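Side-chain contacts in serine protease inhibitor (Schistosoma haematobium, PDB 3STO), which probably inhibits serine proteases as a serpin: residues Ser28-Asp33 / Asp37-Cys42; Cys383-Gln388 / Met392-Ala397; Leu47-Ile52 / Asn338-Thr343; Asp211-Pro216 / Leu261-Leu266. All coordinates share one frame; numbering follows the deposited sequence.

Contact 1 of 4, residues Ser28-Asp33 / Asp37-Cys42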
loop_
_atom_site.group_PDB
_atom_site.type_symbol
_atom_site.label_atom_id
_atom_site.label_comp_id
_atom_site.label_asym_id
_atom_site.label_seq_id
_atom_site.Cartn_x
_atom_site.Cartn_y
_atom_site.Cartn_z
ATOM N N SER A 28 -7.607 -3.809 -9.776
ATOM C CA SER A 28 -8.359 -3.540 -11.008
ATOM C C SER A 28 -9.475 -2.549 -10.845
ATOM O O SER A 28 -9.930 -1.992 -11.821
ATOM C CB SER A 28 -8.944 -4.784 -11.656
ATOM O OG SER A 28 -9.317 -5.716 -10.686
ATOM N N THR A 29 -9.907 -2.295 -9.627
ATOM C CA THR A 29 -11.020 -1.388 -9.457
ATOM C C THR A 29 -10.515 -0.017 -9.097
ATOM O O THR A 29 -10.889 0.974 -9.704
ATOM C CB THR A 29 -12.021 -1.872 -8.380
ATOM O OG1 THR A 29 -12.616 -3.105 -8.816
ATOM C CG2 THR A 29 -13.114 -0.804 -8.165
ATOM N N VAL A 30 -9.649 0.027 -8.109
ATOM C CA VAL A 30 -9.217 1.284 -7.547
ATOM C C VAL A 30 -8.369 2.085 -8.544
ATOM O O VAL A 30 -8.339 3.299 -8.476
ATOM C CB VAL A 30 -8.434 1.061 -6.251
ATOM C CG1 VAL A 30 -7.024 0.517 -6.538
ATOM C CG2 VAL A 30 -8.373 2.355 -5.453
ATOM N N THR A 31 -7.695 1.434 -9.489
ATOM C CA THR A 31 -6.803 2.225 -10.346
ATOM C C THR A 31 -7.549 2.853 -11.506
ATOM O O THR A 31 -7.055 3.810 -12.102
ATOM C CB THR A 31 -5.548 1.457 -10.867
ATOM O OG1 THR A 31 -5.941 0.443 -11.794
ATOM C CG2 THR A 31 -4.739 0.842 -9.720
ATOM N N ALA A 32 -8.745 2.331 -11.789
ATOM C CA ALA A 32 -9.559 2.751 -12.947
ATOM C C ALA A 32 -9.740 4.287 -13.097
ATOM O O ALA A 32 -9.639 4.817 -14.198
ATOM C CB ALA A 32 -10.928 2.034 -12.936
ATOM N N ASP A 33 -9.963 4.984 -11.981
ATOM C CA ASP A 33 -10.294 6.405 -12.000
ATOM C C ASP A 33 -9.108 7.368 -11.816
ATOM O O ASP A 33 -9.299 8.553 -11.618
ATOM C CB ASP A 33 -11.393 6.675 -10.946
ATOM C CG ASP A 33 -12.729 5.985 -11.294
ATOM O OD1 ASP A 33 -13.033 5.773 -12.496
ATOM O OD2 ASP A 33 -13.503 5.661 -10.373
ATOM N N ASP A 37 -3.983 11.104 -12.535
ATOM C CA ASP A 37 -3.280 11.560 -11.345
ATOM C C ASP A 37 -2.042 10.720 -11.013
ATOM O O ASP A 37 -1.863 9.622 -11.525
ATOM C CB ASP A 37 -4.233 11.548 -10.138
ATOM C CG ASP A 37 -5.511 12.326 -10.385
ATOM O OD1 ASP A 37 -5.435 13.487 -10.840
ATOM O OD2 ASP A 37 -6.604 11.777 -10.118
ATOM N N ASN A 38 -1.209 11.227 -10.116
ATOM C CA ASN A 38 -0.350 10.321 -9.359
ATOM C C ASN A 38 -1.227 9.312 -8.577
ATOM O O ASN A 38 -2.319 9.629 -8.106
ATOM C CB ASN A 38 0.566 11.062 -8.388
ATOM C CG ASN A 38 1.606 11.956 -9.088
ATOM O OD1 ASN A 38 2.096 11.656 -10.187
ATOM N ND2 ASN A 38 1.964 13.052 -8.418
ATOM N N PHE A 39 -0.759 8.084 -8.467
ATOM C CA PHE A 39 -1.478 7.096 -7.703
ATOM C C PHE A 39 -0.512 6.352 -6.778
ATOM O O PHE A 39 0.618 6.061 -7.165
ATOM C CB PHE A 39 -2.199 6.109 -8.628
ATOM C CG PHE A 39 -2.855 5.009 -7.894
ATOM C CD1 PHE A 39 -4.094 5.214 -7.274
ATOM C CD2 PHE A 39 -2.219 3.773 -7.763
ATOM C CE1 PHE A 39 -4.733 4.172 -6.542
ATOM C CE2 PHE A 39 -2.836 2.724 -7.037
ATOM C CZ PHE A 39 -4.105 2.924 -6.425
ATOM N N LEU A 40 -0.969 6.033 -5.572
ATOM C CA LEU A 40 -0.138 5.337 -4.594
ATOM C C LEU A 40 -1.049 4.493 -3.690
ATOM O O LEU A 40 -2.014 4.999 -3.141
ATOM C CB LEU A 40 0.645 6.374 -3.775
ATOM C CG LEU A 40 1.460 5.938 -2.571
ATOM C CD1 LEU A 40 2.444 4.889 -2.982
ATOM C CD2 LEU A 40 2.170 7.112 -1.926
ATOM N N THR A 41 -0.763 3.204 -3.566
ATOM C CA THR A 41 -1.502 2.366 -2.641
ATOM C C THR A 41 -0.733 1.152 -2.083
ATOM O O THR A 41 0.143 0.579 -2.740
ATOM C CB THR A 41 -2.811 1.830 -3.284
ATOM O OG1 THR A 41 -3.696 1.355 -2.258
ATOM C CG2 THR A 41 -2.492 0.695 -4.290
ATOM N N CYS A 42 -1.142 0.734 -0.882
ATOM C CA CYS A 42 -0.667 -0.502 -0.252
ATOM C C CYS A 42 -1.777 -1.532 0.057
ATOM O O CYS A 42 -2.458 -1.460 1.087
ATOM C CB CYS A 42 0.102 -0.174 1.017
ATOM S SG CYS A 42 0.175 -1.653 2.054
HETATM O O HOH W 1 -7.645 10.853 -12.438
#
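Val30, on helix 18-30, and Thr31, which follows it, bring a methyl group each to the ring of Phe39. Val30 CG1 reaches Phe39 CZ at 3.8 Å, while Thr31 CG2 lies 4.2 Å from the centroid of the Phe39 ring and 29° off the ring normal, an off-centre CH-pi contact. Both side chains cross that of Phe39 at about a right angle. Phe39 arrives there because its CG is anti to the backbone N (chi1 175°), which carries the ring from strand 39-41 towards Val30 and Thr31. The hydroxyl of Thr31 is held by a hydrogen bond to Leu27 O, consistent with the methyl being the branch left to meet Phe39. Towards solvent the two segments are joined by a water that donates to both sides: to Asp33 O at 2.9 Å and to Asp37 OD2 at 2.7 Å. The rings of Phe34 and Phe39 meet with planes at about 45°, and Tyr26 OH bonds Thr41 OG1, a second link. The whole is a short helix-to-strand connection of the serpin fold: Val30 also leans on Thr309 of helix 307-312, and strand 39-41 pairs with strand 392-399 through Phe39 with Lys398 and Thr41 with Ala396.

Contact 2 of 4, residues Cys383-Gln388 / Met392-Ala397; sequences CFIYDQ and MPIMAA
The Phe384 ring has Met395 O at its edge, near the ring plane, while Pro393 CB and Ala396 CB come to it obliquely; the nearer carbon pair is Phe384 CD1 to Pro393 CB, 3.6 Å. Tyr386, on the same face of the sheet, meets backbone instead, with its CE1 3.5 Å from Met392 N. Gln388 OE1 lies at the edge of the Tyr386 ring, in its plane. The tyrosine CG is anti to its own N (chi1 176°), which swings the ring over the partner strand. The motif is an antiparallel beta hairpin with a classic bulge, in what serpin nomenclature calls sheet B. The evidence for the bulge is that Ile394 and Met395 both face Ile385: Ile394 N donates to Ile385 O at 3.0 Å, and the bond from Met395 N to the same oxygen is weak. Regular pairing flanks the bulge, Asp387 N donating to Met392 O at 2.8 Å and Cys383 N to Ala397 O at 3.0 Å, both nearly straight at the hydrogen (165° and 162°). On the face carrying Cys383, Ile385 and Asp387, Ile385 CG2 packs on Ile394 CG1, and both isoleucines reach Phe194 of strand 186-197. Asp387 has its charge answered by Arg252, a salt bridge through OD1, which also takes the backbone N-H groups of Gln389 and Leu390 and so pins the turn. Met395, a selenomethionine, is bent at its second and third torsions, folding its chain back over Ile385 until CE lies 3.5 Å from Ile385 CG1.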
loop_
_atom_site.group_PDB
_atom_site.type_symbol
_atom_site.label_atom_id
_atom_site.label_comp_id
_atom_site.label_asym_id
_atom_site.label_seq_id
_atom_site.Cartn_x
_atom_site.Cartn_y
_atom_site.Cartn_z
ATOM N N CYS A 383 5.868 2.236 -10.551
ATOM C CA CYS A 383 6.848 1.612 -9.690
ATOM C C CYS A 383 6.209 0.836 -8.527
ATOM O O CYS A 383 5.032 1.039 -8.190
ATOM C CB CYS A 383 7.874 2.632 -9.207
ATOM S SG CYS A 383 7.162 3.897 -8.207
ATOM N N PHE A 384 6.991 -0.066 -7.937
ATOM C CA PHE A 384 6.510 -0.925 -6.872
ATOM C C PHE A 384 7.572 -1.099 -5.818
ATOM O O PHE A 384 8.760 -1.066 -6.125
ATOM C CB PHE A 384 6.227 -2.298 -7.430
ATOM C CG PHE A 384 5.225 -2.320 -8.557
ATOM C CD1 PHE A 384 3.845 -2.436 -8.282
ATOM C CD2 PHE A 384 5.649 -2.307 -9.866
ATOM C CE1 PHE A 384 2.913 -2.518 -9.286
ATOM C CE2 PHE A 384 4.723 -2.373 -10.914
ATOM C CZ PHE A 384 3.350 -2.490 -10.622
ATOM N N ILE A 385 7.162 -1.254 -4.562
ATOM C CA ILE A 385 8.038 -1.931 -3.627
ATOM C C ILE A 385 7.622 -3.389 -3.716
ATOM O O ILE A 385 6.482 -3.721 -3.446
ATOM C CB ILE A 385 7.887 -1.416 -2.241
ATOM C CG1 ILE A 385 8.303 0.048 -2.199
ATOM C CG2 ILE A 385 8.664 -2.317 -1.256
ATOM C CD1 ILE A 385 7.951 0.739 -0.898
ATOM N N TYR A 386 8.515 -4.246 -4.191
ATOM C CA TYR A 386 8.158 -5.624 -4.481
ATOM C C TYR A 386 8.721 -6.512 -3.375
ATOM O O TYR A 386 9.866 -6.329 -2.956
ATOM C CB TYR A 386 8.732 -6.024 -5.852
ATOM C CG TYR A 386 8.536 -7.469 -6.261
ATOM C CD1 TYR A 386 7.284 -7.950 -6.616
ATOM C CD2 TYR A 386 9.609 -8.356 -6.295
ATOM C CE1 TYR A 386 7.097 -9.265 -6.999
ATOM C CE2 TYR A 386 9.434 -9.682 -6.673
ATOM C CZ TYR A 386 8.163 -10.137 -7.020
ATOM O OH TYR A 386 7.964 -11.451 -7.410
ATOM N N ASP A 387 7.904 -7.462 -2.907
ATOM C CA ASP A 387 8.296 -8.403 -1.849
ATOM C C ASP A 387 8.714 -9.754 -2.434
ATOM O O ASP A 387 7.903 -10.446 -3.049
ATOM C CB ASP A 387 7.155 -8.570 -0.861
ATOM C CG ASP A 387 7.544 -9.405 0.355
ATOM O OD1 ASP A 387 8.339 -10.375 0.237
ATOM O OD2 ASP A 387 7.024 -9.091 1.438
ATOM N N GLN A 388 9.980 -10.136 -2.244
ATOM C CA GLN A 388 10.541 -11.269 -2.994
ATOM C C GLN A 388 10.164 -12.586 -2.380
ATOM O O GLN A 388 10.270 -13.635 -3.006
ATOM C CB GLN A 388 12.063 -11.166 -3.156
ATOM C CG GLN A 388 12.486 -9.872 -3.794
ATOM C CD GLN A 388 13.448 -10.067 -4.937
ATOM O OE1 GLN A 388 13.161 -10.775 -5.924
ATOM N NE2 GLN A 388 14.605 -9.450 -4.815
HETATM N N MSE A 392 4.954 -10.461 -4.452
HETATM C CA MSE A 392 3.910 -9.538 -4.821
HETATM C C MSE A 392 4.318 -8.135 -4.419
HETATM O O MSE A 392 5.210 -7.942 -3.610
HETATM C CB MSE A 392 2.607 -9.908 -4.128
HETATM C CG MSE A 392 2.614 -9.549 -2.654
HETATM SE SE MSE A 392 1.074 -10.288 -1.630
HETATM C CE MSE A 392 -0.391 -9.650 -2.791
ATOM N N PRO A 393 3.674 -7.135 -5.010
ATOM C CA PRO A 393 3.996 -5.787 -4.546
ATOM C C PRO A 393 3.256 -5.465 -3.260
ATOM O O PRO A 393 2.077 -5.779 -3.080
ATOM C CB PRO A 393 3.490 -4.900 -5.688
ATOM C CG PRO A 393 2.323 -5.687 -6.265
ATOM C CD PRO A 393 2.753 -7.142 -6.166
ATOM N N ILE A 394 3.965 -4.851 -2.340
ATOM C CA ILE A 394 3.300 -4.363 -1.163
ATOM C C ILE A 394 2.998 -2.869 -1.264
ATOM O O ILE A 394 2.279 -2.321 -0.448
ATOM C CB ILE A 394 4.087 -4.699 0.107
ATOM C CG1 ILE A 394 5.457 -4.057 0.071
ATOM C CG2 ILE A 394 4.195 -6.243 0.292
ATOM C CD1 ILE A 394 6.080 -4.043 1.432
HETATM N N MSE A 395 3.540 -2.222 -2.285
HETATM C CA MSE A 395 3.232 -0.831 -2.576
HETATM C C MSE A 395 3.213 -0.737 -4.115
HETATM O O MSE A 395 4.099 -1.259 -4.794
HETATM C CB MSE A 395 4.256 0.078 -1.905
HETATM C CG MSE A 395 4.059 1.584 -2.037
HETATM SE SE MSE A 395 4.436 2.443 -3.770
HETATM C CE MSE A 395 6.284 2.009 -4.292
ATOM N N ALA A 396 2.155 -0.131 -4.649
ATOM C CA ALA A 396 1.977 0.102 -6.079
ATOM C C ALA A 396 1.748 1.605 -6.297
ATOM O O ALA A 396 1.040 2.260 -5.543
ATOM C CB ALA A 396 0.781 -0.734 -6.646
ATOM N N ALA A 397 2.386 2.146 -7.313
ATOM C CA ALA A 397 2.397 3.573 -7.537
ATOM C C ALA A 397 2.493 3.894 -9.018
ATOM O O ALA A 397 3.176 3.219 -9.782
ATOM C CB ALA A 397 3.555 4.247 -6.780
#

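Contact 3 of 4, residues Leu47-Ile52 / Asn338-Thr343; sequences LFTLGI and NEFIQT
Thr49 and Phe340 approach from opposite directions, the threonine methyl meeting the far end of the ring: Thr49 CG2 lies 3.4 Å from Phe340 CZ and 3.7 Å from Phe340 CE1. The approach is oblique to the ring. Leu50 adds a second branch from the next position of the helix, its CD1 standing in the ring plane at the edge, 3.6 Å from Phe340 CE2, with the two side chains crossing at about a right angle. The torsions account for this division of labour. At chi1 -64°, Thr49 places CG2 opposite the backbone N, where it faces the ring, and OG1 beside that N, where it bonds Gly45 O one helical turn earlier and Thr119 OG1. The polar branch is thus satisfied away from Phe340. Leu50 has a first torsion well off a staggered position, and although its CB does not head straight for the strand, CD1 comes nearer. Phe340 extends from strand 339-348 with CG anti to N (chi1 -174°), while chi2 of -32° turns the ring far from the perpendicular setting common in phenylalanine, presenting its CE2 edge to Leu50 CD1. These three buried side chains make up the whole cross-segment contact, which is purely apolar. Around it, Val307 and Leu310 of helix 307-312 cover more of Phe340, Leu310 also touches Leu50, and Leu188 of strand 186-197 also touches Phe340. Helix 43-55, helix B of the serpin fold, thereby packs against the strand that runs parallel to 186-197 in sheet A.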
loop_
_atom_site.group_PDB
_atom_site.type_symbol
_atom_site.label_atom_id
_atom_site.label_comp_id
_atom_site.label_asym_id
_atom_site.label_seq_id
_atom_site.Cartn_x
_atom_site.Cartn_y
_atom_site.Cartn_z
ATOM N N LEU A 47 -6.251 -5.161 3.381
ATOM C CA LEU A 47 -6.517 -6.525 3.864
ATOM C C LEU A 47 -6.454 -6.675 5.394
ATOM O O LEU A 47 -7.337 -7.271 5.983
ATOM C CB LEU A 47 -5.581 -7.533 3.190
ATOM C CG LEU A 47 -5.849 -9.021 3.435
ATOM C CD1 LEU A 47 -5.503 -9.836 2.219
ATOM C CD2 LEU A 47 -5.074 -9.519 4.636
ATOM N N PHE A 48 -5.413 -6.140 6.033
ATOM C CA PHE A 48 -5.298 -6.198 7.490
ATOM C C PHE A 48 -6.405 -5.408 8.198
ATOM O O PHE A 48 -6.906 -5.831 9.219
ATOM C CB PHE A 48 -3.942 -5.650 7.968
ATOM C CG PHE A 48 -2.755 -6.458 7.513
ATOM C CD1 PHE A 48 -2.918 -7.594 6.728
ATOM C CD2 PHE A 48 -1.466 -6.089 7.880
ATOM C CE1 PHE A 48 -1.817 -8.335 6.315
ATOM C CE2 PHE A 48 -0.362 -6.831 7.480
ATOM C CZ PHE A 48 -0.536 -7.946 6.697
ATOM N N THR A 49 -6.762 -4.242 7.670
ATOM C CA THR A 49 -7.762 -3.389 8.297
ATOM C C THR A 49 -9.158 -4.001 8.198
ATOM O O THR A 49 -9.859 -4.150 9.194
ATOM C CB THR A 49 -7.804 -2.047 7.627
ATOM O OG1 THR A 49 -6.543 -1.394 7.816
ATOM C CG2 THR A 49 -8.943 -1.214 8.209
ATOM N N LEU A 50 -9.545 -4.354 6.978
ATOM C CA LEU A 50 -10.731 -5.175 6.737
ATOM C C LEU A 50 -10.708 -6.477 7.532
ATOM O O LEU A 50 -11.676 -6.849 8.199
ATOM C CB LEU A 50 -10.792 -5.538 5.267
ATOM C CG LEU A 50 -12.201 -5.632 4.751
ATOM C CD1 LEU A 50 -12.924 -4.386 5.227
ATOM C CD2 LEU A 50 -12.123 -5.707 3.255
ATOM N N GLY A 51 -9.600 -7.189 7.434
ATOM C CA GLY A 51 -9.483 -8.466 8.086
ATOM C C GLY A 51 -9.646 -8.374 9.584
ATOM O O GLY A 51 -10.186 -9.279 10.213
ATOM N N ILE A 52 -9.178 -7.296 10.182
ATOM C CA ILE A 52 -9.233 -7.226 11.629
ATOM C C ILE A 52 -10.696 -7.322 12.160
ATOM O O ILE A 52 -10.961 -8.007 13.152
ATOM C CB ILE A 52 -8.478 -6.008 12.142
ATOM C CG1 ILE A 52 -7.926 -6.273 13.529
ATOM C CG2 ILE A 52 -9.345 -4.754 12.099
ATOM C CD1 ILE A 52 -6.885 -5.265 13.917
ATOM N N ASN A 338 -18.277 4.728 8.727
ATOM C CA ASN A 338 -18.541 5.905 7.898
ATOM C C ASN A 338 -17.445 6.081 6.847
ATOM O O ASN A 338 -17.735 6.293 5.668
ATOM C CB ASN A 338 -18.611 7.171 8.750
ATOM C CG ASN A 338 -19.782 7.183 9.682
ATOM O OD1 ASN A 338 -19.709 6.657 10.804
ATOM N ND2 ASN A 338 -20.883 7.784 9.229
ATOM N N GLU A 339 -16.186 6.003 7.280
ATOM C CA GLU A 339 -15.047 6.214 6.378
ATOM C C GLU A 339 -13.954 5.158 6.574
ATOM O O GLU A 339 -13.696 4.690 7.685
ATOM C CB GLU A 339 -14.443 7.603 6.568
ATOM C CG GLU A 339 -15.458 8.718 6.696
ATOM C CD GLU A 339 -14.813 10.078 6.971
ATOM O OE1 GLU A 339 -13.760 10.383 6.361
ATOM O OE2 GLU A 339 -15.360 10.843 7.802
ATOM N N PHE A 340 -13.325 4.787 5.474
ATOM C CA PHE A 340 -12.295 3.790 5.478
ATOM C C PHE A 340 -11.212 4.426 4.594
ATOM O O PHE A 340 -11.341 4.548 3.378
ATOM C CB PHE A 340 -12.857 2.481 4.928
ATOM C CG PHE A 340 -11.909 1.304 4.998
ATOM C CD1 PHE A 340 -10.555 1.470 4.895
ATOM C CD2 PHE A 340 -12.391 0.021 5.158
ATOM C CE1 PHE A 340 -9.692 0.385 4.934
ATOM C CE2 PHE A 340 -11.527 -1.069 5.201
ATOM C CZ PHE A 340 -10.169 -0.874 5.082
ATOM N N ILE A 341 -10.156 4.876 5.251
ATOM C CA ILE A 341 -9.200 5.768 4.640
ATOM C C ILE A 341 -7.816 5.182 4.759
ATOM O O ILE A 341 -7.418 4.775 5.851
ATOM C CB ILE A 341 -9.226 7.180 5.316
ATOM C CG1 ILE A 341 -10.560 7.883 5.056
ATOM C CG2 ILE A 341 -8.159 8.069 4.752
ATOM C CD1 ILE A 341 -10.801 9.054 5.987
ATOM N N GLN A 342 -7.100 5.139 3.629
ATOM C CA GLN A 342 -5.667 4.827 3.623
ATOM C C GLN A 342 -4.822 6.082 3.314
ATOM O O GLN A 342 -5.073 6.810 2.360
ATOM C CB GLN A 342 -5.326 3.664 2.671
ATOM C CG GLN A 342 -3.843 3.325 2.666
ATOM C CD GLN A 342 -3.517 2.152 1.749
ATOM O OE1 GLN A 342 -3.454 2.301 0.526
ATOM N NE2 GLN A 342 -3.308 0.980 2.333
ATOM N N THR A 343 -3.844 6.350 4.155
ATOM C CA THR A 343 -2.991 7.478 3.944
ATOM C C THR A 343 -1.563 6.951 3.771
ATOM O O THR A 343 -1.070 6.188 4.621
ATOM C CB THR A 343 -3.121 8.505 5.075
ATOM O OG1 THR A 343 -2.174 9.569 4.865
ATOM C CG2 THR A 343 -2.860 7.872 6.408
#

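Contact 4 of 4, residues Asp211-Pro216 / Leu261-Leu266; sequences DFYISP and LEKWSL
Lys263 lies along one face of the Tyr213 ring, and each atom of its side chain can be placed on that face. CB begins at the rim, 4.0 Å from Tyr213 CD2, and CG follows at 3.9 Å from Tyr213 CE2. Next, CD stands 3.9 Å from the Tyr213 ring centroid and 1° off the normal, a CH-pi contact over the ring centre. CE moves on to Tyr213 CE1 at 3.8 Å. The ammonium NZ ends 4.4 Å from the same centroid and 33° off the normal, an off-centre cation-pi contact in which the charge probably gains from the ring's electrons. This course follows from a first torsion that sets CG between N and the carbonyl carbon, after which the chain is extended to its end. Tyr213 reaches out with CG anti to its backbone N, and its opposite face carries Ser215 O, 3.5 Å above the plane of the Tyr213 ring and towards the rim. Trp264 closes the phenol end: its CD1 is 3.3 Å from Tyr213 OH, which lies at the indole edge, and the five-membered ring and the phenol ring have planes at 89°. Lys263 CG lies over one face of that indole. All three side chains sit at the surface and also touch crystal neighbours, so their exact poses may owe something to the lattice. The arrangement is a lysine-on-tyrosine CH-pi and cation-pi contact, joining the loop after strand 253-260 to a strand of serpin sheet C, just before the classic beta bulge that Ile214 and Ser215 form against strand 218-236.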
loop_
_atom_site.group_PDB
_atom_site.type_symbol
_atom_site.label_atom_id
_atom_site.label_comp_id
_atom_site.label_asym_id
_atom_site.label_seq_id
_atom_site.Cartn_x
_atom_site.Cartn_y
_atom_site.Cartn_z
ATOM N N ASP A 211 15.246 17.888 -17.055
ATOM C CA ASP A 211 13.862 17.949 -17.497
ATOM C C ASP A 211 13.096 16.651 -17.329
ATOM O O ASP A 211 13.618 15.576 -17.609
ATOM C CB ASP A 211 13.775 18.418 -18.954
ATOM C CG ASP A 211 13.562 19.912 -19.057
ATOM O OD1 ASP A 211 13.842 20.629 -18.053
ATOM O OD2 ASP A 211 13.114 20.363 -20.133
ATOM N N PHE A 212 11.845 16.761 -16.902
ATOM C CA PHE A 212 10.964 15.592 -16.824
ATOM C C PHE A 212 9.744 15.856 -17.701
ATOM O O PHE A 212 9.059 16.876 -17.542
ATOM C CB PHE A 212 10.568 15.297 -15.364
ATOM C CG PHE A 212 9.775 14.017 -15.186
ATOM C CD1 PHE A 212 8.394 14.006 -15.372
ATOM C CD2 PHE A 212 10.410 12.834 -14.799
ATOM C CE1 PHE A 212 7.677 12.852 -15.214
ATOM C CE2 PHE A 212 9.712 11.696 -14.631
ATOM C CZ PHE A 212 8.328 11.689 -14.831
ATOM N N TYR A 213 9.493 14.954 -18.644
ATOM C CA TYR A 213 8.372 15.124 -19.545
ATOM C C TYR A 213 7.115 14.556 -18.931
ATOM O O TYR A 213 7.023 13.343 -18.721
ATOM C CB TYR A 213 8.659 14.421 -20.877
ATOM C CG TYR A 213 7.572 14.535 -21.942
ATOM C CD1 TYR A 213 7.605 15.553 -22.892
ATOM C CD2 TYR A 213 6.545 13.587 -22.034
ATOM C CE1 TYR A 213 6.633 15.639 -23.894
ATOM C CE2 TYR A 213 5.575 13.657 -23.033
ATOM C CZ TYR A 213 5.629 14.692 -23.961
ATOM O OH TYR A 213 4.680 14.784 -24.957
ATOM N N ILE A 214 6.155 15.426 -18.645
ATOM C CA ILE A 214 4.829 15.014 -18.147
ATOM C C ILE A 214 3.838 14.760 -19.298
ATOM O O ILE A 214 3.210 13.731 -19.358
ATOM C CB ILE A 214 4.255 16.074 -17.226
ATOM C CG1 ILE A 214 5.206 16.327 -16.056
ATOM C CG2 ILE A 214 2.895 15.665 -16.752
ATOM C CD1 ILE A 214 4.677 17.338 -15.059
ATOM N N SER A 215 3.735 15.715 -20.215
ATOM C CA SER A 215 2.888 15.617 -21.390
ATOM C C SER A 215 3.374 16.678 -22.389
ATOM O O SER A 215 4.249 17.466 -22.059
ATOM C CB SER A 215 1.426 15.893 -20.999
ATOM O OG SER A 215 1.265 17.205 -20.475
ATOM N N PRO A 216 2.809 16.704 -23.609
ATOM C CA PRO A 216 3.262 17.667 -24.622
ATOM C C PRO A 216 3.259 19.095 -24.135
ATOM O O PRO A 216 4.146 19.874 -24.470
ATOM C CB PRO A 216 2.249 17.487 -25.746
ATOM C CG PRO A 216 1.950 16.026 -25.700
ATOM C CD PRO A 216 1.968 15.649 -24.209
ATOM N N LEU A 261 8.541 2.342 -23.143
ATOM C CA LEU A 261 9.571 2.543 -24.163
ATOM C C LEU A 261 9.530 3.911 -24.866
ATOM O O LEU A 261 10.530 4.380 -25.381
ATOM C CB LEU A 261 9.591 1.375 -25.146
ATOM C CG LEU A 261 10.097 0.139 -24.390
ATOM C CD1 LEU A 261 10.025 -1.135 -25.213
ATOM C CD2 LEU A 261 11.510 0.388 -23.927
ATOM N N GLU A 262 8.399 4.587 -24.862
ATOM C CA GLU A 262 8.422 5.937 -25.391
ATOM C C GLU A 262 7.800 6.869 -24.370
ATOM O O GLU A 262 7.374 6.430 -23.312
ATOM C CB GLU A 262 7.700 6.025 -26.732
ATOM C CG GLU A 262 6.266 6.479 -26.594
ATOM C CD GLU A 262 5.338 5.349 -26.265
ATOM O OE1 GLU A 262 4.882 4.695 -27.231
ATOM O OE2 GLU A 262 5.073 5.116 -25.059
ATOM N N LYS A 263 7.761 8.159 -24.669
ATOM C CA LYS A 263 7.404 9.097 -23.630
ATOM C C LYS A 263 5.915 9.434 -23.616
ATOM O O LYS A 263 5.449 10.090 -22.707
ATOM C CB LYS A 263 8.218 10.377 -23.781
ATOM C CG LYS A 263 7.827 11.231 -25.007
ATOM C CD LYS A 263 8.855 12.334 -25.217
ATOM C CE LYS A 263 8.405 13.309 -26.267
ATOM N NZ LYS A 263 9.363 14.463 -26.359
ATOM N N TRP A 264 5.173 9.032 -24.637
ATOM C CA TRP A 264 3.817 9.574 -24.765
ATOM C C TRP A 264 2.731 8.738 -24.085
ATOM O O TRP A 264 1.693 9.279 -23.748
ATOM C CB TRP A 264 3.431 9.821 -26.230
ATOM C CG TRP A 264 4.348 10.764 -26.984
ATOM C CD1 TRP A 264 4.408 12.124 -26.879
ATOM C CD2 TRP A 264 5.303 10.395 -27.980
ATOM N NE1 TRP A 264 5.348 12.622 -27.745
ATOM C CE2 TRP A 264 5.918 11.578 -28.424
ATOM C CE3 TRP A 264 5.711 9.170 -28.521
ATOM C CZ2 TRP A 264 6.931 11.573 -29.370
ATOM C CZ3 TRP A 264 6.686 9.165 -29.456
ATOM C CH2 TRP A 264 7.290 10.360 -29.885
ATOM N N SER A 265 2.988 7.438 -23.908
ATOM C CA SER A 265 2.005 6.460 -23.422
ATOM C C SER A 265 2.539 5.518 -22.324
ATOM O O SER A 265 3.696 5.136 -22.330
ATOM C CB SER A 265 1.525 5.607 -24.583
ATOM O OG SER A 265 0.714 4.544 -24.110
ATOM N N LEU A 266 1.685 5.141 -21.391
ATOM C CA LEU A 266 2.054 4.181 -20.375
ATOM C C LEU A 266 2.152 2.749 -20.952
ATOM O O LEU A 266 2.830 1.889 -20.387
ATOM C CB LEU A 266 1.039 4.216 -19.259
ATOM C CG LEU A 266 1.250 5.050 -18.003
ATOM C CD1 LEU A 266 2.476 5.882 -18.047
ATOM C CD2 LEU A 266 0.006 5.875 -17.696
#

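From the N terminus, contact 1 closes first, a tight return from helix 18-30 to strand 39-41. Helix 43-55 follows at once and opens contact 3, whose loop closes only at strand 339-348, 286 residues later. Contact 4 opens and closes inside that loop, at the far end of the molecule: its centre is about 34 Å from that of contact 3. Contact 2, the C-terminal hairpin, closes last and lies in series with the others; none cross. It nevertheless returns to the beginning, since Leu40 CD1 of contact 1 packs on the selenium of Met395. Contact 1 also meets contact 3, Cys42 O lying 2.9 Å from Gln342 NE2, so 37-42 links both.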